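Local coordinates for protein superoxide dismutase (PDB 1MA1) that destroys superoxide radicals, converting them to hydrogen peroxide and oxygen at an iron centre held in each subunit of a homotetramer, at residues A[31-36]-A[165-170]; A[46-51]-A[69-74]; A[78-83]-A[150-155]. All coordinates share one frame; numbering follows the deposited sequence.

Contact 1 (A[31-36]-A[165-170]); sequences TIHHQK and VLDVWE. With FE (Fe (III) ion), chain G.
D167 OD2 and H33 NE2 meet at the iron(III) ion, the metal site of the iron/manganese superoxide dismutase fold. OD2 binds the iron at 1.9 Å and NE2 of H33 binds it at 2.1 Å, while the remaining ligands are H81, H171 and a water. The five donors form the trigonal bipyramid characteristic of this family: H33 and the water lie on its axis, with an NE2–iron–water angle of about 170°, and D167 shares the equator with H81 and H171. The two atoms that come close, NE2 and OD2, are not hydrogen-bonded to each other; they are neighbouring ligands, and their shared ion joins helix 27-57 to the end of strand 164-167. Histidine suits the helical position because a rigid ring carries one nitrogen well clear of the backbone, and CG of H33 stands anti to the backbone N (chi1 -166°), sending the ring out toward the metal. D167 approaches from the opposite direction, its carboxylate plane turned 54° from the imidazole and its CB in the plane of the H33 ring, at the edge. Aspartate brings a compact oxygen ligand to the point where the strand gives way to loop. Only OD2 of the carboxylate binds the metal. OD1 instead accepts from the backbone N of W169 at 2.9 Å, forming an Asx turn, the N-H coming from above the carboxylate plane, which probably helps hold OD2 toward the iron. W169 adds a broad wall to the site, and beyond it E170 OE1 is hydrogen-bonded to the backbone N of H171 of the second subunit, so one subunit's loop reaches the other's ligand. Over one face of the W169 indole, offset toward the rim, lies the iron-bound water oxygen, 3.2 Å above the ring plane.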
loop_
_atom_site.group_PDB
_atom_site.type_symbol
_atom_site.label_atom_id
_atom_site.label_comp_id
_atom_site.label_asym_id
_atom_site.label_seq_id
_atom_site.Cartn_x
_atom_site.Cartn_y
_atom_site.Cartn_z
ATOM N N THR A 31 -1.195 -4.214 -29.191
ATOM C CA THR A 31 0.118 -4.728 -29.528
ATOM C C THR A 31 1.149 -4.301 -28.498
ATOM O O THR A 31 1.968 -5.101 -28.042
ATOM C CB THR A 31 0.549 -4.222 -30.887
ATOM O OG1 THR A 31 -0.403 -4.664 -31.857
ATOM C CG2 THR A 31 1.933 -4.731 -31.234
ATOM N N ILE A 32 1.111 -3.034 -28.123
ATOM C CA ILE A 32 2.079 -2.549 -27.168
ATOM C C ILE A 32 1.793 -2.975 -25.705
ATOM O O ILE A 32 2.740 -3.243 -24.951
ATOM C CB ILE A 32 2.240 -0.993 -27.323
ATOM C CG1 ILE A 32 2.967 -0.415 -26.116
ATOM C CG2 ILE A 32 0.901 -0.341 -27.541
ATOM C CD1 ILE A 32 3.217 1.081 -26.209
ATOM N N HIS A 33 0.516 -3.076 -25.318
ATOM C CA HIS A 33 0.144 -3.627 -24.008
ATOM C C HIS A 33 0.756 -5.013 -23.881
ATOM O O HIS A 33 1.374 -5.342 -22.861
ATOM C CB HIS A 33 -1.396 -3.735 -23.869
ATOM C CG HIS A 33 -1.897 -3.969 -22.471
ATOM N ND1 HIS A 33 -3.217 -3.801 -22.137
ATOM C CD2 HIS A 33 -1.273 -4.328 -21.316
ATOM C CE1 HIS A 33 -3.393 -4.037 -20.847
ATOM N NE2 HIS A 33 -2.226 -4.362 -20.318
ATOM N N HIS A 34 0.578 -5.825 -24.922
ATOM C CA HIS A 34 1.022 -7.210 -24.897
ATOM C C HIS A 34 2.532 -7.303 -24.956
ATOM O O HIS A 34 3.146 -8.019 -24.167
ATOM C CB HIS A 34 0.430 -7.977 -26.070
ATOM C CG HIS A 34 0.797 -9.427 -26.090
ATOM N ND1 HIS A 34 1.386 -10.039 -27.177
ATOM C CD2 HIS A 34 0.659 -10.396 -25.149
ATOM C CE1 HIS A 34 1.594 -11.313 -26.910
ATOM N NE2 HIS A 34 1.159 -11.554 -25.683
ATOM N N GLN A 35 3.141 -6.572 -25.881
ATOM C CA GLN A 35 4.508 -6.879 -26.266
ATOM C C GLN A 35 5.513 -6.100 -25.470
ATOM O O GLN A 35 6.672 -6.502 -25.375
ATOM C CB GLN A 35 4.737 -6.593 -27.741
ATOM C CG GLN A 35 3.749 -7.273 -28.627
ATOM C CD GLN A 35 4.330 -7.574 -29.973
ATOM O OE1 GLN A 35 5.169 -6.819 -30.483
ATOM N NE2 GLN A 35 3.891 -8.686 -30.575
ATOM N N LYS A 36 5.074 -4.977 -24.915
ATOM C CA LYS A 36 5.941 -4.176 -24.058
ATOM C C LYS A 36 5.710 -4.429 -22.567
ATOM O O LYS A 36 6.633 -4.808 -21.841
ATOM C CB LYS A 36 5.756 -2.698 -24.360
ATOM C CG LYS A 36 6.126 -2.339 -25.768
ATOM C CD LYS A 36 7.550 -2.755 -26.053
ATOM C CE LYS A 36 7.899 -2.532 -27.516
ATOM N NZ LYS A 36 9.323 -2.831 -27.808
ATOM N N VAL A 165 -11.436 -10.397 -15.374
ATOM C CA VAL A 165 -10.399 -9.428 -15.083
ATOM C C VAL A 165 -10.464 -8.266 -16.075
ATOM O O VAL A 165 -10.643 -8.468 -17.277
ATOM C CB VAL A 165 -9.005 -10.130 -15.135
ATOM C CG1 VAL A 165 -7.984 -9.253 -15.796
ATOM C CG2 VAL A 165 -8.545 -10.478 -13.728
ATOM N N LEU A 166 -10.322 -7.049 -15.577
ATOM C CA LEU A 166 -10.294 -5.875 -16.441
ATOM C C LEU A 166 -9.122 -4.935 -16.101
ATOM O O LEU A 166 -9.113 -4.312 -15.037
ATOM C CB LEU A 166 -11.628 -5.125 -16.309
ATOM C CG LEU A 166 -11.697 -3.761 -16.973
ATOM C CD1 LEU A 166 -11.301 -3.891 -18.438
ATOM C CD2 LEU A 166 -13.093 -3.191 -16.799
ATOM N N ASP A 167 -8.135 -4.839 -16.996
ATOM C CA ASP A 167 -6.965 -4.003 -16.739
ATOM C C ASP A 167 -7.403 -2.546 -16.816
ATOM O O ASP A 167 -8.130 -2.149 -17.725
ATOM C CB ASP A 167 -5.839 -4.300 -17.755
ATOM C CG ASP A 167 -4.514 -3.611 -17.397
ATOM O OD1 ASP A 167 -4.513 -2.863 -16.405
ATOM O OD2 ASP A 167 -3.473 -3.794 -18.101
ATOM N N VAL A 168 -6.954 -1.744 -15.863
ATOM C CA VAL A 168 -7.307 -0.346 -15.881
ATOM C C VAL A 168 -6.092 0.527 -15.530
ATOM O O VAL A 168 -6.218 1.742 -15.302
ATOM C CB VAL A 168 -8.509 -0.128 -14.915
ATOM C CG1 VAL A 168 -8.032 0.212 -13.497
ATOM C CG2 VAL A 168 -9.447 0.902 -15.494
ATOM N N TRP A 169 -4.912 -0.097 -15.493
ATOM C CA TRP A 169 -3.659 0.618 -15.753
ATOM C C TRP A 169 -3.827 1.565 -16.946
ATOM O O TRP A 169 -4.486 1.232 -17.929
ATOM C CB TRP A 169 -2.512 -0.355 -16.073
ATOM C CG TRP A 169 -1.950 -1.088 -14.892
ATOM C CD1 TRP A 169 -2.597 -1.984 -14.091
ATOM C CD2 TRP A 169 -0.611 -0.995 -14.387
ATOM N NE1 TRP A 169 -1.756 -2.448 -13.123
ATOM C CE2 TRP A 169 -0.525 -1.863 -13.278
ATOM C CE3 TRP A 169 0.526 -0.265 -14.768
ATOM C CZ2 TRP A 169 0.659 -2.020 -12.539
ATOM C CZ3 TRP A 169 1.702 -0.424 -14.032
ATOM C CH2 TRP A 169 1.754 -1.293 -12.932
ATOM N N GLU A 170 -3.213 2.738 -16.867
ATOM C CA GLU A 170 -3.343 3.699 -17.939
ATOM C C GLU A 170 -2.777 3.150 -19.258
ATOM O O GLU A 170 -3.319 3.440 -20.338
ATOM C CB GLU A 170 -2.676 5.019 -17.539
ATOM C CG GLU A 170 -3.405 5.695 -16.360
ATOM C CD GLU A 170 -2.744 6.986 -15.861
ATOM O OE1 GLU A 170 -1.522 6.988 -15.585
ATOM O OE2 GLU A 170 -3.451 8.006 -15.730
HETATM FE FE FE G . -1.570 -3.878 -18.363
HETATM O O HOH W 1 -1.100 -3.761 -16.510
#

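Contact 2 (A[46-51]-A[69-74]); sequences NALLRK and KELSFH
The flat carboxylate of E70 brings OE1 to 4.1 Å from CD1 of L48, a loose van der Waals touch at the margin of a helix-helix seam. Among the other flat groups, the H74 ring has F73 CD2 3.7 Å above one face, offset toward the rim, and the R50 guanidinium has the carbonyl oxygen N46 O over the centre of one face. The two helices form the alpha-hairpin of the N-terminal domain; their short segments run 146° apart in direction with axes 9.9 Å from each other. L48 is the main apolar side chain at the seam. Its CG stands anti to the backbone N (chi1 -175°), which extends the branched end across to the partner helix, where CD2 reaches CD1 of L71 at 3.6 Å and CB of E70 at 4.1 Å. The placing of CD2 is less sure, being implausibly close to L71 CA and CB. Leucine suits both L48 and L71, since two methyls on a flexible stem can fit between helices, and L49 CD2 adds a looser touch to L71 CD1 at 4.4 Å. Glutamate suits this place: its CB packs against L48 CD2 while OE2 forms a salt bridge with K65 NZ of the fourth subunit. Behind the seam, S72 OG donates to K69 O at 2.8 Å, joining F73 N on the same face of that carbonyl, and it also meets N153 ND2. Outside the hairpin, F145 from strand 143-150 of the third subunit packs over L49 and L71, one from each helix.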
loop_
_atom_site.group_PDB
_atom_site.type_symbol
_atom_site.label_atom_id
_atom_site.label_comp_id
_atom_site.label_asym_id
_atom_site.label_seq_id
_atom_site.Cartn_x
_atom_site.Cartn_y
_atom_site.Cartn_z
ATOM N N ASN A 46 11.305 -13.161 -14.123
ATOM C CA ASN A 46 12.411 -14.071 -14.405
ATOM C C ASN A 46 13.740 -13.572 -13.819
ATOM O O ASN A 46 14.517 -14.353 -13.267
ATOM C CB ASN A 46 12.567 -14.294 -15.910
ATOM C CG ASN A 46 11.517 -15.246 -16.482
ATOM O OD1 ASN A 46 11.017 -16.150 -15.793
ATOM N ND2 ASN A 46 11.199 -15.065 -17.756
ATOM N N ALA A 47 14.003 -12.275 -13.935
ATOM C CA ALA A 47 15.244 -11.730 -13.411
ATOM C C ALA A 47 15.314 -12.058 -11.950
ATOM O O ALA A 47 16.373 -12.372 -11.420
ATOM C CB ALA A 47 15.295 -10.240 -13.592
ATOM N N LEU A 48 14.168 -11.988 -11.294
ATOM C CA LEU A 48 14.109 -12.120 -9.851
ATOM C C LEU A 48 14.277 -13.581 -9.473
ATOM O O LEU A 48 14.966 -13.912 -8.508
ATOM C CB LEU A 48 12.777 -11.587 -9.351
ATOM C CG LEU A 48 12.586 -11.544 -7.850
ATOM C CD1 LEU A 48 13.695 -10.748 -7.195
ATOM C CD2 LEU A 48 11.255 -10.911 -7.578
ATOM N N LEU A 49 13.649 -14.463 -10.243
ATOM C CA LEU A 49 13.819 -15.880 -10.015
ATOM C C LEU A 49 15.290 -16.243 -10.099
ATOM O O LEU A 49 15.803 -16.961 -9.252
ATOM C CB LEU A 49 13.021 -16.700 -11.027
ATOM C CG LEU A 49 11.495 -16.669 -10.870
ATOM C CD1 LEU A 49 10.839 -17.534 -11.928
ATOM C CD2 LEU A 49 11.123 -17.169 -9.499
ATOM N N ARG A 50 15.987 -15.736 -11.105
ATOM C CA ARG A 50 17.400 -16.048 -11.240
ATOM C C ARG A 50 18.213 -15.499 -10.064
ATOM O O ARG A 50 19.125 -16.163 -9.547
ATOM C CB ARG A 50 17.941 -15.491 -12.553
ATOM C CG ARG A 50 17.513 -16.277 -13.775
ATOM C CD ARG A 50 18.288 -15.828 -15.007
ATOM N NE ARG A 50 18.042 -14.418 -15.315
ATOM C CZ ARG A 50 17.015 -13.986 -16.041
ATOM N NH1 ARG A 50 16.147 -14.870 -16.549
ATOM N NH2 ARG A 50 16.843 -12.679 -16.227
ATOM N N LYS A 51 17.878 -14.288 -9.640
ATOM C CA LYS A 51 18.513 -13.687 -8.484
ATOM C C LYS A 51 18.397 -14.593 -7.246
ATOM O O LYS A 51 19.385 -14.835 -6.552
ATOM C CB LYS A 51 17.873 -12.333 -8.217
ATOM C CG LYS A 51 18.442 -11.584 -7.039
ATOM C CD LYS A 51 17.579 -10.352 -6.723
ATOM C CE LYS A 51 18.135 -9.518 -5.565
ATOM N NZ LYS A 51 19.458 -8.864 -5.871
ATOM N N LYS A 69 8.413 -8.631 -2.321
ATOM C CA LYS A 69 7.527 -7.540 -2.722
ATOM C C LYS A 69 7.557 -7.370 -4.227
ATOM O O LYS A 69 6.517 -7.268 -4.870
ATOM C CB LYS A 69 7.914 -6.220 -2.062
ATOM C CG LYS A 69 7.568 -6.144 -0.587
ATOM C CD LYS A 69 7.864 -4.771 -0.016
ATOM C CE LYS A 69 7.325 -4.653 1.399
ATOM N NZ LYS A 69 7.312 -3.245 1.918
ATOM N N GLU A 70 8.757 -7.350 -4.785
ATOM C CA GLU A 70 8.911 -7.226 -6.221
ATOM C C GLU A 70 8.333 -8.444 -6.948
ATOM O O GLU A 70 7.691 -8.308 -7.990
ATOM C CB GLU A 70 10.387 -7.077 -6.581
ATOM C CG GLU A 70 10.585 -6.675 -8.001
ATOM C CD GLU A 70 12.014 -6.356 -8.295
ATOM O OE1 GLU A 70 12.662 -7.176 -8.990
ATOM O OE2 GLU A 70 12.480 -5.297 -7.817
ATOM N N LEU A 71 8.566 -9.628 -6.401
ATOM C CA LEU A 71 8.116 -10.846 -7.035
ATOM C C LEU A 71 6.602 -10.827 -7.138
ATOM O O LEU A 71 6.028 -11.207 -8.164
ATOM C CB LEU A 71 8.546 -12.076 -6.234
ATOM C CG LEU A 71 8.180 -13.414 -6.889
ATOM C CD1 LEU A 71 8.986 -13.614 -8.170
ATOM C CD2 LEU A 71 8.424 -14.559 -5.900
ATOM N N SER A 72 5.946 -10.380 -6.077
ATOM C CA SER A 72 4.490 -10.410 -6.074
ATOM C C SER A 72 3.968 -9.427 -7.126
ATOM O O SER A 72 2.920 -9.654 -7.744
ATOM C CB SER A 72 3.942 -10.052 -4.680
ATOM O OG SER A 72 4.231 -8.706 -4.342
ATOM N N PHE A 73 4.709 -8.338 -7.327
ATOM C CA PHE A 73 4.349 -7.324 -8.309
ATOM C C PHE A 73 4.371 -7.903 -9.725
ATOM O O PHE A 73 3.395 -7.795 -10.456
ATOM C CB PHE A 73 5.320 -6.149 -8.215
ATOM C CG PHE A 73 5.118 -5.110 -9.280
ATOM C CD1 PHE A 73 4.001 -4.297 -9.263
ATOM C CD2 PHE A 73 6.035 -4.972 -10.326
ATOM C CE1 PHE A 73 3.785 -3.366 -10.263
ATOM C CE2 PHE A 73 5.827 -4.032 -11.339
ATOM C CZ PHE A 73 4.694 -3.231 -11.302
ATOM N N HIS A 74 5.483 -8.519 -10.108
ATOM C CA HIS A 74 5.670 -8.979 -11.473
ATOM C C HIS A 74 4.887 -10.216 -11.799
ATOM O O HIS A 74 4.376 -10.353 -12.903
ATOM C CB HIS A 74 7.148 -9.243 -11.761
ATOM C CG HIS A 74 7.913 -8.006 -12.073
ATOM N ND1 HIS A 74 9.070 -7.662 -11.411
ATOM C CD2 HIS A 74 7.656 -7.001 -12.943
ATOM C CE1 HIS A 74 9.493 -6.494 -11.855
ATOM N NE2 HIS A 74 8.653 -6.073 -12.784
#

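Contact 3 (A[78-83]-A[150-155]); sequences YVLHLF and EKHNVN. With FE (Fe (III) ion), chain G.
H81 and H152 touch through their CE1 atoms, 3.7 Å apart, right beside the iron. H81 NE2 binds the ion at 2.1 Å, and its CE1 corner is the part of the ring turned to H152. The imidazoles meet obliquely, planes 68° apart and centroids separated by 5.6 Å, so they neither stack nor stand edge-to-face. H152 also presents its edge to the iron-bound water, whose oxygen lies in the plane of the ring, 3.3 Å from H152 CE1. L80, one residue along the helix from H81, fills in alongside: its CD1 sits 3.8 Å from H152 O and near the plane of the H152 ring at the edge, an apolar branch packed against the backbone end of H152, away from the metal. In the iron/manganese superoxide dismutase fold this is where helix 64-86 of the alpha-hairpin faces the loop following strand 143-150 of the C-terminal domain; H152 probably takes the place where many relatives carry a glutamine beside the metal-bound solvent. A second shell surrounds both rings. H81 ND1 is hydrogen-bonded to G77 O, one turn back on its own helix, consistent with holding the ring rotation that sends NE2 to the metal. H152 ND1 pairs with W132 NE1, W169 stacks on the ring and Y41 meets it edge-to-face. H152 CG is anti to its carbonyl carbon (chi1 -56°), which swings the imidazole in among these aromatics. Farther out, N153 and V154 both face E150 in a classic beta bulge, E150 O accepting from N153 N at 3.2 Å and V154 N at 3.0 Å.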
loop_
_atom_site.group_PDB
_atom_site.type_symbol
_atom_site.label_atom_id
_atom_site.label_comp_id
_atom_site.label_asym_id
_atom_site.label_seq_id
_atom_site.Cartn_x
_atom_site.Cartn_y
_atom_site.Cartn_z
ATOM N N TYR A 78 2.126 -10.696 -14.472
ATOM C CA TYR A 78 2.064 -11.799 -15.415
ATOM C C TYR A 78 0.716 -12.526 -15.376
ATOM O O TYR A 78 0.109 -12.770 -16.422
ATOM C CB TYR A 78 3.163 -12.808 -15.122
ATOM C CG TYR A 78 3.035 -14.074 -15.939
ATOM C CD1 TYR A 78 3.557 -14.150 -17.223
ATOM C CD2 TYR A 78 2.357 -15.183 -15.431
ATOM C CE1 TYR A 78 3.416 -15.294 -17.982
ATOM C CE2 TYR A 78 2.208 -16.327 -16.182
ATOM C CZ TYR A 78 2.736 -16.379 -17.457
ATOM O OH TYR A 78 2.568 -17.521 -18.201
ATOM N N VAL A 79 0.278 -12.895 -14.173
ATOM C CA VAL A 79 -0.942 -13.682 -14.004
ATOM C C VAL A 79 -2.191 -12.926 -14.450
ATOM O O VAL A 79 -3.012 -13.477 -15.167
ATOM C CB VAL A 79 -1.149 -14.115 -12.528
ATOM C CG1 VAL A 79 -2.472 -14.818 -12.390
ATOM C CG2 VAL A 79 -0.042 -15.046 -12.086
ATOM N N LEU A 80 -2.332 -11.674 -14.034
ATOM C CA LEU A 80 -3.508 -10.882 -14.404
ATOM C C LEU A 80 -3.628 -10.601 -15.908
ATOM O O LEU A 80 -4.740 -10.657 -16.459
ATOM C CB LEU A 80 -3.526 -9.548 -13.634
ATOM C CG LEU A 80 -3.822 -9.671 -12.140
ATOM C CD1 LEU A 80 -3.632 -8.371 -11.417
ATOM C CD2 LEU A 80 -5.236 -10.151 -11.981
ATOM N N HIS A 81 -2.502 -10.301 -16.573
ATOM C CA HIS A 81 -2.551 -10.080 -18.019
ATOM C C HIS A 81 -2.934 -11.399 -18.688
ATOM O O HIS A 81 -3.697 -11.413 -19.649
ATOM C CB HIS A 81 -1.217 -9.531 -18.581
ATOM C CG HIS A 81 -1.006 -8.061 -18.336
ATOM N ND1 HIS A 81 -0.521 -7.575 -17.144
ATOM C CD2 HIS A 81 -1.175 -6.970 -19.136
ATOM C CE1 HIS A 81 -0.391 -6.258 -17.218
ATOM N NE2 HIS A 81 -0.780 -5.862 -18.418
ATOM N N LEU A 82 -2.449 -12.510 -18.154
ATOM C CA LEU A 82 -2.801 -13.808 -18.714
ATOM C C LEU A 82 -4.314 -14.054 -18.744
ATOM O O LEU A 82 -4.852 -14.444 -19.775
ATOM C CB LEU A 82 -2.144 -14.936 -17.930
ATOM C CG LEU A 82 -2.383 -16.363 -18.452
ATOM C CD1 LEU A 82 -1.775 -16.489 -19.851
ATOM C CD2 LEU A 82 -1.729 -17.390 -17.513
ATOM N N PHE A 83 -4.994 -13.842 -17.620
ATOM C CA PHE A 83 -6.445 -14.007 -17.569
ATOM C C PHE A 83 -7.179 -12.927 -18.353
ATOM O O PHE A 83 -8.275 -13.162 -18.856
ATOM C CB PHE A 83 -6.950 -14.004 -16.113
ATOM C CG PHE A 83 -6.687 -15.284 -15.366
ATOM C CD1 PHE A 83 -5.396 -15.638 -14.977
ATOM C CD2 PHE A 83 -7.728 -16.150 -15.057
ATOM C CE1 PHE A 83 -5.153 -16.827 -14.299
ATOM C CE2 PHE A 83 -7.487 -17.347 -14.377
ATOM C CZ PHE A 83 -6.197 -17.683 -14.001
ATOM N N GLU A 150 -5.043 -2.718 -6.696
ATOM C CA GLU A 150 -4.107 -1.670 -7.058
ATOM C C GLU A 150 -2.808 -2.291 -7.485
ATOM O O GLU A 150 -2.464 -3.378 -7.009
ATOM C CB GLU A 150 -3.867 -0.726 -5.888
ATOM C CG GLU A 150 -5.121 0.047 -5.543
ATOM C CD GLU A 150 -4.869 1.221 -4.623
ATOM O OE1 GLU A 150 -3.862 1.198 -3.903
ATOM O OE2 GLU A 150 -5.691 2.159 -4.605
ATOM N N LYS A 151 -2.089 -1.621 -8.386
ATOM C CA LYS A 151 -0.986 -2.258 -9.090
ATOM C C LYS A 151 -1.350 -3.672 -9.579
ATOM O O LYS A 151 -2.340 -3.842 -10.280
ATOM C CB LYS A 151 0.229 -2.306 -8.167
ATOM C CG LYS A 151 0.821 -0.946 -7.942
ATOM C CD LYS A 151 1.608 -0.869 -6.659
ATOM C CE LYS A 151 2.869 -1.695 -6.690
ATOM N NZ LYS A 151 3.634 -1.549 -5.415
ATOM N N HIS A 152 -0.562 -4.684 -9.235
ATOM C CA HIS A 152 -0.966 -6.041 -9.590
ATOM C C HIS A 152 -1.164 -6.939 -8.361
ATOM O O HIS A 152 -1.262 -8.159 -8.516
ATOM C CB HIS A 152 0.057 -6.744 -10.506
ATOM C CG HIS A 152 0.388 -6.011 -11.773
ATOM N ND1 HIS A 152 -0.558 -5.699 -12.722
ATOM C CD2 HIS A 152 1.577 -5.581 -12.266
ATOM C CE1 HIS A 152 0.031 -5.108 -13.750
ATOM N NE2 HIS A 152 1.323 -5.026 -13.499
ATOM N N ASN A 153 -1.201 -6.361 -7.155
ATOM C CA ASN A 153 -0.903 -7.140 -5.958
ATOM C C ASN A 153 -1.297 -6.444 -4.661
ATOM O O ASN A 153 -0.872 -6.839 -3.580
ATOM C CB ASN A 153 0.590 -7.491 -5.932
ATOM C CG ASN A 153 1.477 -6.258 -5.877
ATOM O OD1 ASN A 153 1.181 -5.214 -6.482
ATOM N ND2 ASN A 153 2.578 -6.380 -5.166
ATOM N N VAL A 154 -2.116 -5.404 -4.770
ATOM C CA VAL A 154 -2.572 -4.686 -3.585
ATOM C C VAL A 154 -4.093 -4.710 -3.418
ATOM O O VAL A 154 -4.842 -4.520 -4.368
ATOM C CB VAL A 154 -2.067 -3.203 -3.608
ATOM C CG1 VAL A 154 -2.688 -2.380 -2.437
ATOM C CG2 VAL A 154 -0.538 -3.197 -3.538
ATOM N N ASN A 155 -4.537 -4.946 -2.191
ATOM C CA ASN A 155 -5.940 -5.204 -1.890
ATOM C C ASN A 155 -6.457 -6.419 -2.637
ATOM O O ASN A 155 -7.541 -6.391 -3.218
ATOM C CB ASN A 155 -6.797 -3.984 -2.229
ATOM C CG ASN A 155 -6.283 -2.716 -1.584
ATOM O OD1 ASN A 155 -5.901 -2.709 -0.405
ATOM N ND2 ASN A 155 -6.285 -1.631 -2.338
HETATM FE FE FE G . -1.570 -3.878 -18.363
HETATM O O HOH W 1 -1.100 -3.761 -16.510
#

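In the fold
Along the chain, contacts 2 and 3 follow one another, both nested within the long loop that contact 1 closes. Contacts 1 and 3 lie about 11 Å apart, centre to centre, and share the iron and its water, so ligands from helix 27-57, helix 64-86 and strand 164-167 converge across the boundary between the alpha-hairpin and C-terminal domains. Contact 2 stands farther out, about 19 Å from contact 1 and 14 Å from contact 3, on the same two helices. Its F73 packs on W169 of contact 1, and its S72 pairs with N153 of contact 3. The hairpin thus continues from the metal site to surfaces where other subunits of the tetramer pack.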